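Local coordinates for putative cytochrome P450 154A1 (Streptomyces coelicolor, PDB 1ODO), which is a haem protein of the cytochrome P450 family, modelled with 4-phenyl-1H-imidazole bound to the haem iron, at residues 163-174 and 187-198; 245-256 and 394-402. One frame throughout, in Å; residues are numbered along the deposited sequence.

Interaction 1 (163-174 and 187-198)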
loop_
_atom_site.group_PDB
_atom_site.type_symbol
_atom_site.label_atom_id
_atom_site.label_comp_id
_atom_site.label_asym_id
_atom_site.label_seq_id
_atom_site.Cartn_x
_atom_site.Cartn_y
_atom_site.Cartn_z
ATOM N N ARG A 163 22.757 0.119 2.902
ATOM C CA ARG A 163 21.848 -0.983 3.184
ATOM C C ARG A 163 20.484 -0.794 2.530
ATOM O O ARG A 163 19.626 -1.669 2.613
ATOM C CB ARG A 163 21.664 -1.139 4.694
ATOM C CG ARG A 163 22.900 -1.651 5.411
ATOM C CD ARG A 163 22.685 -1.752 6.914
ATOM N NE ARG A 163 23.818 -2.403 7.565
ATOM C CZ ARG A 163 24.126 -3.687 7.414
ATOM N NH1 ARG A 163 23.380 -4.463 6.636
ATOM N NH2 ARG A 163 25.187 -4.196 8.027
ATOM N N ARG A 164 20.292 0.337 1.862
ATOM C CA ARG A 164 19.015 0.619 1.211
ATOM C C ARG A 164 18.647 -0.236 -0.001
ATOM O O ARG A 164 17.494 -0.650 -0.141
ATOM C CB ARG A 164 18.948 2.106 0.848
ATOM C CG ARG A 164 18.998 3.006 2.080
ATOM C CD ARG A 164 18.787 4.473 1.752
ATOM N NE ARG A 164 18.795 5.269 2.977
ATOM C CZ ARG A 164 18.527 6.569 3.037
ATOM N NH1 ARG A 164 18.220 7.243 1.936
ATOM N NH2 ARG A 164 18.568 7.198 4.205
ATOM N N ASP A 165 19.608 -0.508 -0.875
ATOM C CA ASP A 165 19.316 -1.318 -2.054
ATOM C C ASP A 165 18.910 -2.748 -1.708
ATOM O O ASP A 165 18.065 -3.340 -2.380
ATOM C CB ASP A 165 20.520 -1.351 -3.002
ATOM C CG ASP A 165 20.748 -0.026 -3.704
ATOM O OD1 ASP A 165 19.769 0.546 -4.234
ATOM O OD2 ASP A 165 21.907 0.443 -3.734
ATOM N N GLY A 166 19.512 -3.289 -0.656
ATOM C CA GLY A 166 19.216 -4.646 -0.231
ATOM C C GLY A 166 17.767 -5.019 0.036
ATOM O O GLY A 166 17.401 -6.186 -0.087
ATOM N N PHE A 167 16.935 -4.047 0.399
ATOM C CA PHE A 167 15.531 -4.333 0.677
ATOM C C PHE A 167 14.633 -4.352 -0.558
ATOM O O PHE A 167 13.590 -4.995 -0.556
ATOM C CB PHE A 167 14.963 -3.309 1.669
ATOM C CG PHE A 167 15.567 -3.387 3.043
ATOM C CD1 PHE A 167 16.579 -2.514 3.425
ATOM C CD2 PHE A 167 15.137 -4.354 3.946
ATOM C CE1 PHE A 167 17.159 -2.602 4.692
ATOM C CE2 PHE A 167 15.711 -4.453 5.218
ATOM C CZ PHE A 167 16.724 -3.575 5.589
ATOM N N ARG A 168 15.046 -3.651 -1.608
ATOM C CA ARG A 168 14.272 -3.572 -2.844
ATOM C C ARG A 168 13.649 -4.845 -3.419
ATOM O O ARG A 168 12.422 -4.945 -3.523
ATOM C CB ARG A 168 15.109 -2.875 -3.918
ATOM C CG ARG A 168 15.458 -1.441 -3.551
ATOM C CD ARG A 168 16.445 -0.839 -4.524
ATOM N NE ARG A 168 15.914 -0.767 -5.880
ATOM C CZ ARG A 168 16.626 -0.373 -6.931
ATOM N NH1 ARG A 168 17.898 -0.023 -6.776
ATOM N NH2 ARG A 168 16.069 -0.317 -8.135
ATOM N N ALA A 169 14.475 -5.811 -3.803
ATOM C CA ALA A 169 13.956 -7.054 -4.369
ATOM C C ALA A 169 13.142 -7.872 -3.374
ATOM O O ALA A 169 12.208 -8.584 -3.753
ATOM C CB ALA A 169 15.109 -7.901 -4.913
ATOM N N LEU A 170 13.497 -7.766 -2.099
ATOM C CA LEU A 170 12.805 -8.502 -1.050
ATOM C C LEU A 170 11.416 -7.952 -0.744
ATOM O O LEU A 170 10.472 -8.716 -0.526
ATOM C CB LEU A 170 13.673 -8.519 0.209
ATOM C CG LEU A 170 15.059 -9.128 -0.035
ATOM C CD1 LEU A 170 15.866 -9.124 1.253
ATOM C CD2 LEU A 170 14.906 -10.552 -0.560
ATOM N N VAL A 171 11.280 -6.631 -0.716
ATOM C CA VAL A 171 9.974 -6.048 -0.437
ATOM C C VAL A 171 9.079 -6.348 -1.634
ATOM O O VAL A 171 7.873 -6.558 -1.486
ATOM C CB VAL A 171 10.071 -4.534 -0.197
ATOM C CG1 VAL A 171 8.672 -3.933 -0.083
ATOM C CG2 VAL A 171 10.843 -4.277 1.081
ATOM N N ASP A 172 9.678 -6.382 -2.822
ATOM C CA ASP A 172 8.926 -6.671 -4.040
ATOM C C ASP A 172 8.354 -8.081 -3.883
ATOM O O ASP A 172 7.197 -8.350 -4.224
ATOM C CB ASP A 172 9.853 -6.635 -5.261
ATOM C CG ASP A 172 9.148 -7.046 -6.543
ATOM O OD1 ASP A 172 8.313 -6.262 -7.047
ATOM O OD2 ASP A 172 9.421 -8.159 -7.046
ATOM N N GLY A 173 9.180 -8.981 -3.357
ATOM C CA GLY A 173 8.746 -10.353 -3.158
ATOM C C GLY A 173 7.549 -10.474 -2.230
ATOM O O GLY A 173 6.706 -11.351 -2.411
ATOM N N VAL A 174 7.474 -9.603 -1.228
ATOM C CA VAL A 174 6.363 -9.636 -0.280
ATOM C C VAL A 174 5.022 -9.439 -0.989
ATOM O O VAL A 174 4.006 -10.003 -0.574
ATOM C CB VAL A 174 6.534 -8.561 0.819
ATOM C CG1 VAL A 174 5.281 -8.489 1.689
ATOM C CG2 VAL A 174 7.748 -8.899 1.683
ATOM N N ASN A 187 12.065 -15.870 0.234
ATOM C CA ASN A 187 12.093 -14.411 0.198
ATOM C C ASN A 187 11.962 -13.863 1.610
ATOM O O ASN A 187 12.662 -12.927 1.997
ATOM C CB ASN A 187 10.956 -13.868 -0.677
ATOM C CG ASN A 187 10.941 -12.350 -0.730
ATOM O OD1 ASN A 187 10.151 -11.698 -0.041
ATOM N ND2 ASN A 187 11.829 -11.778 -1.533
ATOM N N THR A 188 11.064 -14.456 2.385
ATOM C CA THR A 188 10.857 -14.015 3.753
ATOM C C THR A 188 12.127 -14.200 4.578
ATOM O O THR A 188 12.513 -13.312 5.339
ATOM C CB THR A 188 9.691 -14.785 4.401
ATOM O OG1 THR A 188 8.467 -14.405 3.757
ATOM C CG2 THR A 188 9.595 -14.474 5.893
ATOM N N ALA A 189 12.786 -15.345 4.418
ATOM C CA ALA A 189 14.011 -15.616 5.162
ATOM C C ALA A 189 15.088 -14.583 4.828
ATOM O O ALA A 189 15.792 -14.094 5.712
ATOM C CB ALA A 189 14.515 -17.024 4.857
ATOM N N ARG A 190 15.212 -14.254 3.546
ATOM C CA ARG A 190 16.202 -13.279 3.109
ATOM C C ARG A 190 15.896 -11.905 3.688
ATOM O O ARG A 190 16.803 -11.153 4.042
ATOM C CB ARG A 190 16.224 -13.207 1.581
ATOM C CG ARG A 190 16.831 -14.443 0.936
ATOM C CD ARG A 190 16.413 -14.582 -0.519
ATOM N NE ARG A 190 16.818 -15.880 -1.055
ATOM C CZ ARG A 190 16.176 -16.519 -2.025
ATOM N NH1 ARG A 190 15.091 -15.981 -2.570
ATOM N NH2 ARG A 190 16.621 -17.695 -2.448
ATOM N N LEU A 191 14.611 -11.584 3.786
ATOM C CA LEU A 191 14.192 -10.298 4.325
ATOM C C LEU A 191 14.529 -10.181 5.811
ATOM O O LEU A 191 15.034 -9.149 6.261
ATOM C CB LEU A 191 12.689 -10.104 4.092
ATOM C CG LEU A 191 12.023 -8.814 4.586
ATOM C CD1 LEU A 191 12.796 -7.590 4.122
ATOM C CD2 LEU A 191 10.592 -8.774 4.063
ATOM N N TYR A 192 14.255 -11.232 6.576
ATOM C CA TYR A 192 14.552 -11.199 8.005
ATOM C C TYR A 192 16.055 -11.081 8.206
ATOM O O TYR A 192 16.517 -10.486 9.178
ATOM C CB TYR A 192 14.026 -12.455 8.705
ATOM C CG TYR A 192 12.582 -12.331 9.138
ATOM C CD1 TYR A 192 11.615 -13.226 8.682
ATOM C CD2 TYR A 192 12.183 -11.315 10.009
ATOM C CE1 TYR A 192 10.284 -13.112 9.083
ATOM C CE2 TYR A 192 10.858 -11.191 10.414
ATOM C CZ TYR A 192 9.914 -12.092 9.949
ATOM O OH TYR A 192 8.605 -11.977 10.351
ATOM N N GLU A 193 16.813 -11.646 7.274
ATOM C CA GLU A 193 18.262 -11.596 7.356
ATOM C C GLU A 193 18.755 -10.154 7.242
ATOM O O GLU A 193 19.528 -9.697 8.085
ATOM C CB GLU A 193 18.880 -12.465 6.259
ATOM C CG GLU A 193 20.397 -12.483 6.250
ATOM C CD GLU A 193 20.946 -13.536 5.307
ATOM O OE1 GLU A 193 20.602 -13.503 4.105
ATOM O OE2 GLU A 193 21.722 -14.399 5.772
ATOM N N VAL A 194 18.313 -9.427 6.217
ATOM C CA VAL A 194 18.756 -8.042 6.072
ATOM C C VAL A 194 18.187 -7.165 7.184
ATOM O O VAL A 194 18.766 -6.135 7.524
ATOM C CB VAL A 194 18.383 -7.435 4.688
ATOM C CG1 VAL A 194 19.280 -8.030 3.610
ATOM C CG2 VAL A 194 16.923 -7.693 4.366
ATOM N N LEU A 195 17.055 -7.575 7.752
ATOM C CA LEU A 195 16.440 -6.809 8.829
ATOM C C LEU A 195 17.293 -6.986 10.080
ATOM O O LEU A 195 17.582 -6.020 10.786
ATOM C CB LEU A 195 15.007 -7.284 9.096
ATOM C CG LEU A 195 13.960 -6.810 8.078
ATOM C CD1 LEU A 195 12.624 -7.494 8.355
ATOM C CD2 LEU A 195 13.816 -5.297 8.162
ATOM N N ASP A 196 17.706 -8.220 10.352
ATOM C CA ASP A 196 18.532 -8.476 11.527
ATOM C C ASP A 196 19.848 -7.717 11.415
ATOM O O ASP A 196 20.383 -7.235 12.412
ATOM C CB ASP A 196 18.815 -9.973 11.684
ATOM C CG ASP A 196 17.599 -10.745 12.147
ATOM O OD1 ASP A 196 16.721 -10.135 12.789
ATOM O OD2 ASP A 196 17.526 -11.961 11.883
ATOM N N GLN A 197 20.366 -7.616 10.194
ATOM C CA GLN A 197 21.618 -6.911 9.948
ATOM C C GLN A 197 21.436 -5.423 10.212
ATOM O O GLN A 197 22.328 -4.760 10.750
ATOM C CB GLN A 197 22.074 -7.138 8.505
ATOM C CG GLN A 197 22.688 -8.508 8.264
ATOM C CD GLN A 197 22.958 -8.771 6.797
ATOM O OE1 GLN A 197 23.253 -7.852 6.031
ATOM N NE2 GLN A 197 22.871 -10.034 6.399
ATOM N N LEU A 198 20.277 -4.898 9.823
ATOM C CA LEU A 198 19.986 -3.487 10.028
ATOM C C LEU A 198 19.938 -3.204 11.526
ATOM O O LEU A 198 20.500 -2.217 12.000
ATOM C CB LEU A 198 18.641 -3.119 9.394
ATOM C CG LEU A 198 18.114 -1.708 9.689
ATOM C CD1 LEU A 198 19.095 -0.671 9.181
ATOM C CD2 LEU A 198 16.752 -1.521 9.028
HETATM O O HOH W 1 20.425 -4.383 6.282
HETATM O O HOH W 2 26.185 -7.107 7.502
#
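Phe167 and Leu170 carry a largely apolar contact between helices 161-175 and 181-204, whose segments 163-174 and 187-198 run roughly antiparallel (142°), their axes 9.2 Å apart at closest approach. The Phe167 ring is a knob in the hole formed by Leu191, Val194, Leu195 and Leu198. Its CE2 lies 3.6 Å from Val194 CG2, while Leu191 CD1 meets the ring edge in its plane. Leu170 fills the next hole, among Asn187, Arg190, Leu191 and Val194. Its CD1 and Val194 CG2 meet tip to tip at 3.6 Å, and its CD2 rests on Arg190 CB. Such knobs-into-holes meshing joins what are by position the F and G helices of the P450 fold, above the ligand pocket. Leu195 and Leu198 also touch helix 229-244, which lies against this side of the pair. Toward the ligand end of helix 161-175, Val174 CG2 packs on Leu191 CD2 (3.7 Å). The far end is polar: with its chain extended from CG to NE, Arg163 lays one guanidinium face against Gln197 O, 3.9 Å from the plane. Arg163 NH1 makes a weak bond of 3.4 Å to Gln197 OE1, and a water ties the same nitrogen to Val194 O.

Interaction 2 (245-256 and 394-402). With HEM (protoporphyrin IX containing Fe), chain B; PIM (4-phenyl-1H-imidazole), chain C.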
loop_
_atom_site.group_PDB
_atom_site.type_symbol
_atom_site.label_atom_id
_atom_site.label_comp_id
_atom_site.label_asym_id
_atom_site.label_seq_id
_atom_site.Cartn_x
_atom_site.Cartn_y
_atom_site.Cartn_z
ATOM N N GLU A 245 7.383 -0.024 -1.052
ATOM C CA GLU A 245 6.361 -0.414 -2.006
ATOM C C GLU A 245 5.122 0.424 -1.717
ATOM O O GLU A 245 5.130 1.269 -0.825
ATOM C CB GLU A 245 6.027 -1.899 -1.850
ATOM C CG GLU A 245 6.791 -2.800 -2.795
ATOM C CD GLU A 245 6.478 -2.494 -4.243
ATOM O OE1 GLU A 245 5.299 -2.613 -4.633
ATOM O OE2 GLU A 245 7.406 -2.129 -4.990
ATOM N N THR A 246 4.068 0.190 -2.487
ATOM C CA THR A 246 2.806 0.904 -2.327
ATOM C C THR A 246 2.809 2.373 -2.756
ATOM O O THR A 246 2.120 2.719 -3.715
ATOM C CB THR A 246 2.298 0.788 -0.882
ATOM O OG1 THR A 246 2.784 -0.431 -0.306
ATOM C CG2 THR A 246 0.783 0.734 -0.871
ATOM N N THR A 247 3.537 3.257 -2.069
ATOM C CA THR A 247 3.508 4.649 -2.527
ATOM C C THR A 247 3.935 4.746 -3.994
ATOM O O THR A 247 3.431 5.585 -4.745
ATOM C CB THR A 247 4.395 5.578 -1.664
ATOM O OG1 THR A 247 3.936 5.552 -0.305
ATOM C CG2 THR A 247 4.308 7.013 -2.171
ATOM N N VAL A 248 4.860 3.880 -4.397
ATOM C CA VAL A 248 5.347 3.868 -5.771
ATOM C C VAL A 248 4.176 3.740 -6.743
ATOM O O VAL A 248 4.153 4.380 -7.792
ATOM C CB VAL A 248 6.321 2.687 -6.010
ATOM C CG1 VAL A 248 5.674 1.383 -5.576
ATOM C CG2 VAL A 248 6.711 2.620 -7.484
ATOM N N ASN A 249 3.200 2.914 -6.381
ATOM C CA ASN A 249 2.031 2.705 -7.225
ATOM C C ASN A 249 1.086 3.888 -7.309
ATOM O O ASN A 249 0.411 4.079 -8.322
ATOM C CB ASN A 249 1.293 1.451 -6.768
ATOM C CG ASN A 249 2.131 0.213 -6.953
ATOM O OD1 ASN A 249 2.747 0.027 -8.005
ATOM N ND2 ASN A 249 2.170 -0.643 -5.938
ATOM N N VAL A 250 1.026 4.684 -6.249
ATOM C CA VAL A 250 0.150 5.843 -6.260
ATOM C C VAL A 250 0.765 6.865 -7.213
ATOM O O VAL A 250 0.059 7.507 -7.987
ATOM C CB VAL A 250 0.017 6.466 -4.861
ATOM C CG1 VAL A 250 -0.991 7.605 -4.901
ATOM C CG2 VAL A 250 -0.419 5.406 -3.856
ATOM N N ILE A 251 2.085 7.013 -7.162
ATOM C CA ILE A 251 2.765 7.965 -8.043
ATOM C C ILE A 251 2.567 7.499 -9.487
ATOM O O ILE A 251 2.272 8.291 -10.379
ATOM C CB ILE A 251 4.273 8.043 -7.715
ATOM C CG1 ILE A 251 4.460 8.627 -6.307
ATOM C CG2 ILE A 251 4.998 8.889 -8.768
ATOM C CD1 ILE A 251 5.909 8.719 -5.841
ATOM N N ASP A 252 2.736 6.196 -9.690
ATOM C CA ASP A 252 2.586 5.546 -10.990
ATOM C C ASP A 252 1.199 5.849 -11.565
ATOM O O ASP A 252 1.069 6.432 -12.646
ATOM C CB ASP A 252 2.764 4.029 -10.794
ATOM C CG ASP A 252 2.443 3.205 -12.046
ATOM O OD1 ASP A 252 1.597 3.618 -12.864
ATOM O OD2 ASP A 252 3.028 2.112 -12.196
ATOM N N GLN A 253 0.164 5.452 -10.831
ATOM C CA GLN A 253 -1.212 5.666 -11.260
ATOM C C GLN A 253 -1.595 7.129 -11.466
ATOM O O GLN A 253 -2.270 7.457 -12.442
ATOM C CB GLN A 253 -2.172 5.014 -10.264
ATOM C CG GLN A 253 -2.027 3.498 -10.157
ATOM C CD GLN A 253 -2.490 2.756 -11.406
ATOM O OE1 GLN A 253 -2.944 3.362 -12.376
ATOM N NE2 GLN A 253 -2.371 1.434 -11.383
ATOM N N ALA A 254 -1.169 8.010 -10.563
ATOM C CA ALA A 254 -1.500 9.426 -10.696
ATOM C C ALA A 254 -0.900 9.991 -11.980
ATOM O O ALA A 254 -1.581 10.657 -12.753
ATOM C CB ALA A 254 -0.989 10.210 -9.484
ATOM N N VAL A 255 0.381 9.721 -12.207
ATOM C CA VAL A 255 1.037 10.218 -13.408
ATOM C C VAL A 255 0.406 9.624 -14.660
ATOM O O VAL A 255 0.080 10.347 -15.598
ATOM C CB VAL A 255 2.547 9.888 -13.405
ATOM C CG1 VAL A 255 3.178 10.325 -14.723
ATOM C CG2 VAL A 255 3.222 10.594 -12.248
ATOM N N HIS A 256 0.223 8.309 -14.669
ATOM C CA HIS A 256 -0.369 7.642 -15.824
ATOM C C HIS A 256 -1.746 8.202 -16.169
ATOM O O HIS A 256 -2.084 8.355 -17.344
ATOM C CB HIS A 256 -0.462 6.133 -15.582
ATOM C CG HIS A 256 -0.901 5.360 -16.786
ATOM N ND1 HIS A 256 -2.225 5.092 -17.060
ATOM C CD2 HIS A 256 -0.192 4.836 -17.814
ATOM C CE1 HIS A 256 -2.313 4.438 -18.205
ATOM N NE2 HIS A 256 -1.093 4.271 -18.683
ATOM N N ILE A 394 -2.444 -8.049 -4.966
ATOM C CA ILE A 394 -2.473 -6.970 -3.983
ATOM C C ILE A 394 -2.048 -5.616 -4.561
ATOM O O ILE A 394 -2.824 -4.659 -4.544
ATOM C CB ILE A 394 -1.570 -7.317 -2.773
ATOM C CG1 ILE A 394 -2.051 -8.628 -2.135
ATOM C CG2 ILE A 394 -1.604 -6.186 -1.748
ATOM C CD1 ILE A 394 -1.190 -9.115 -0.991
ATOM N N SER A 395 -0.822 -5.535 -5.073
ATOM C CA SER A 395 -0.320 -4.284 -5.649
ATOM C C SER A 395 -0.982 -3.920 -6.971
ATOM O O SER A 395 -1.190 -4.778 -7.827
ATOM C CB SER A 395 1.195 -4.365 -5.854
ATOM O OG SER A 395 1.863 -4.462 -4.612
ATOM N N ASN A 396 -1.295 -2.634 -7.133
ATOM C CA ASN A 396 -1.935 -2.130 -8.342
ATOM C C ASN A 396 -1.067 -1.060 -9.015
ATOM O O ASN A 396 -1.106 0.114 -8.650
ATOM C CB ASN A 396 -3.316 -1.556 -7.991
ATOM C CG ASN A 396 -4.030 -0.947 -9.190
ATOM O OD1 ASN A 396 -3.838 -1.374 -10.329
ATOM N ND2 ASN A 396 -4.884 0.043 -8.930
ATOM N N GLY A 397 -0.273 -1.480 -9.992
ATOM C CA GLY A 397 0.588 -0.546 -10.697
ATOM C C GLY A 397 1.010 -1.109 -12.041
ATOM O O GLY A 397 0.638 -2.229 -12.388
ATOM N N HIS A 398 1.771 -0.328 -12.803
ATOM C CA HIS A 398 2.241 -0.766 -14.112
ATOM C C HIS A 398 3.664 -1.283 -13.949
ATOM O O HIS A 398 4.414 -0.786 -13.117
ATOM C CB HIS A 398 2.238 0.399 -15.115
ATOM C CG HIS A 398 0.884 0.991 -15.360
ATOM N ND1 HIS A 398 0.375 2.028 -14.606
ATOM C CD2 HIS A 398 -0.072 0.681 -16.269
ATOM C CE1 HIS A 398 -0.836 2.331 -15.040
ATOM N NE2 HIS A 398 -1.130 1.528 -16.048
ATOM N N GLN A 399 4.038 -2.283 -14.738
ATOM C CA GLN A 399 5.386 -2.832 -14.646
ATOM C C GLN A 399 6.413 -1.775 -15.034
ATOM O O GLN A 399 7.541 -1.772 -14.542
ATOM C CB GLN A 399 5.517 -4.053 -15.557
ATOM C CG GLN A 399 4.781 -5.278 -15.034
ATOM C CD GLN A 399 4.933 -6.483 -15.943
ATOM O OE1 GLN A 399 6.005 -6.727 -16.494
ATOM N NE2 GLN A 399 3.861 -7.251 -16.092
ATOM N N ARG A 400 6.004 -0.871 -15.915
ATOM C CA ARG A 400 6.868 0.204 -16.382
ATOM C C ARG A 400 6.017 1.408 -16.773
ATOM O O ARG A 400 4.831 1.266 -17.071
ATOM C CB ARG A 400 7.688 -0.284 -17.578
ATOM C CG ARG A 400 6.849 -0.925 -18.671
ATOM C CD ARG A 400 7.667 -1.863 -19.564
ATOM N NE ARG A 400 8.794 -1.189 -20.203
ATOM C CZ ARG A 400 9.970 -0.984 -19.621
ATOM N NH1 ARG A 400 10.182 -1.407 -18.381
ATOM N NH2 ARG A 400 10.935 -0.348 -20.274
ATOM N N LEU A 401 6.620 2.593 -16.755
ATOM C CA LEU A 401 5.912 3.818 -17.112
ATOM C C LEU A 401 6.833 4.651 -17.997
ATOM O O LEU A 401 7.405 5.653 -17.555
ATOM C CB LEU A 401 5.529 4.600 -15.850
ATOM C CG LEU A 401 4.609 5.812 -16.046
ATOM C CD1 LEU A 401 3.324 5.388 -16.751
ATOM C CD2 LEU A 401 4.288 6.432 -14.701
ATOM N N PRO A 402 6.998 4.228 -19.263
ATOM C CA PRO A 402 7.841 4.877 -20.274
ATOM C C PRO A 402 7.303 6.236 -20.701
ATOM O O PRO A 402 6.194 6.333 -21.228
ATOM C CB PRO A 402 7.833 3.875 -21.437
ATOM C CG PRO A 402 7.518 2.557 -20.772
ATOM C CD PRO A 402 6.448 2.969 -19.791
HETATM C CHA HEM B . -1.739 -0.073 6.913
HETATM C CHB HEM B . 2.382 2.413 7.047
HETATM C CHC HEM B . 1.617 3.941 2.531
HETATM C CHD HEM B . -2.480 1.435 2.406
HETATM C C1A HEM B . -0.564 0.471 7.371
HETATM C C2A HEM B . 0.026 0.263 8.690
HETATM C C3A HEM B . 1.176 0.950 8.726
HETATM C C4A HEM B . 1.341 1.614 7.441
HETATM C CMA HEM B . 2.179 1.048 9.890
HETATM C CAA HEM B . -0.605 -0.606 9.799
HETATM C CBA HEM B . -1.651 0.197 10.593
HETATM C CGA HEM B . -2.356 -0.567 11.713
HETATM O O1A HEM B . -2.590 -1.806 11.483
HETATM O O2A HEM B . -2.656 0.043 12.737
HETATM C C1B HEM B . 2.544 3.038 5.838
HETATM C C2B HEM B . 3.685 3.866 5.490
HETATM C C3B HEM B . 3.475 4.302 4.214
HETATM C C4B HEM B . 2.215 3.751 3.769
HETATM C CMB HEM B . 4.877 4.158 6.424
HETATM C CAB HEM B . 4.365 5.208 3.342
HETATM C CBB HEM B . 4.519 6.645 3.868
HETATM C C1C HEM B . 0.416 3.390 2.107
HETATM C C2C HEM B . -0.168 3.614 0.775
HETATM C C3C HEM B . -1.319 2.905 0.736
HETATM C C4C HEM B . -1.454 2.256 2.024
HETATM C CMC HEM B . 0.497 4.508 -0.317
HETATM C CAC HEM B . -2.368 2.729 -0.394
HETATM C CBC HEM B . -2.836 4.000 -1.113
HETATM C C1D HEM B . -2.647 0.800 3.605
HETATM C C2D HEM B . -3.745 -0.073 3.951
HETATM C C3D HEM B . -3.535 -0.508 5.216
HETATM C C4D HEM B . -2.308 0.108 5.668
HETATM C CMD HEM B . -4.910 -0.428 3.006
HETATM C CAD HEM B . -4.424 -1.491 5.994
HETATM C CBD HEM B . -5.801 -1.005 6.457
HETATM C CGD HEM B . -6.477 -2.181 7.128
HETATM O O1D HEM B . -7.433 -2.722 6.558
HETATM O O2D HEM B . -5.983 -2.561 8.214
HETATM N NA HEM B . 0.253 1.301 6.641
HETATM N NB HEM B . 1.660 2.976 4.766
HETATM N NC HEM B . -0.392 2.564 2.849
HETATM N ND HEM B . -1.758 0.902 4.672
HETATM FE FE HEM B . -0.080 1.938 4.735
HETATM N N1 PIM C . 2.200 -1.282 2.814
HETATM C C2 PIM C . 1.665 -0.005 2.861
HETATM N N3 PIM C . 1.063 0.126 3.933
HETATM C C4 PIM C . 1.139 -0.983 4.647
HETATM C C5 PIM C . 1.851 -1.885 3.964
HETATM C C6 PIM C . 2.243 -3.297 4.310
HETATM C C7 PIM C . 3.454 -3.822 3.754
HETATM C C8 PIM C . 3.837 -5.178 4.083
HETATM C C9 PIM C . 3.001 -5.933 4.943
HETATM C C10 PIM C . 1.803 -5.401 5.491
HETATM C C11 PIM C . 1.454 -4.061 5.146
HETATM O O HOH W 3 4.699 -4.859 -5.923
HETATM O O HOH W 4 1.141 -1.580 -3.472
#
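The irregular segment 394-402 runs along helix 247-260, the backbones coming closest where Gly397 CA lies 5.0 Å from Asn249 CA. Asp252 grips His398 twice. Its OD1 takes the ring ND1 on the syn side at 2.7 Å (164°), with carboxylate and ring nearly coplanar; its OD2 takes the His398 backbone N at 2.8 Å, from above the carboxylate plane. This His-carboxylate pair fixes the ring's rotation, and a salt bridge from Arg141 to Asp252 OD2 probably steadies the negative charge. CG anti to the backbone N (chi1 -173°) sets His256 CD2 over one face of the His398 ring, toward its rim, the planes oblique at 31°; Leu401 CD1 meets the His256 edge. Gln253, bent at chi2, sends NE2 to Asn396 O in a weak but straight bond of 3.3 Å. At the haem end a water joins Asn249 ND2 to Ser395 OG, while Asn249 OD1 receives Arg141 NH1. Thr247 and Val250 touch the porphyrin, as expected of the long distal helix of P450s that crosses the haem. Helices 140-145 and 357-374 also pack on this helix, and the loop leads directly into strand 402-404.

Interaction 1 is complete in the chain before interaction 2 begins; their centres lie about 21 Å apart, yet they touch where, in the modelled conformer of Glu245, Val171 CG1 packs on Glu245 CG at 3.5 Å. Both reach the 4-phenyl-1H-imidazole. The side chain of Val174 comes within about 4 Å of it but stays about 12 Å from the haem, whereas Thr246, again in the conformer modelled, approaches both, with OG1 3.3 Å from the ligand N1 and CG2 3.4 Å from haem C3C. N3 of 4-phenyl-1H-imidazole lies 2.3 Å from FE, the haem iron. Phe175, next to Val174 and itself part of the ligand pocket, touches Glu245, Ile394 and Ser395, bridging helix 161-175 to both segments of interaction 2.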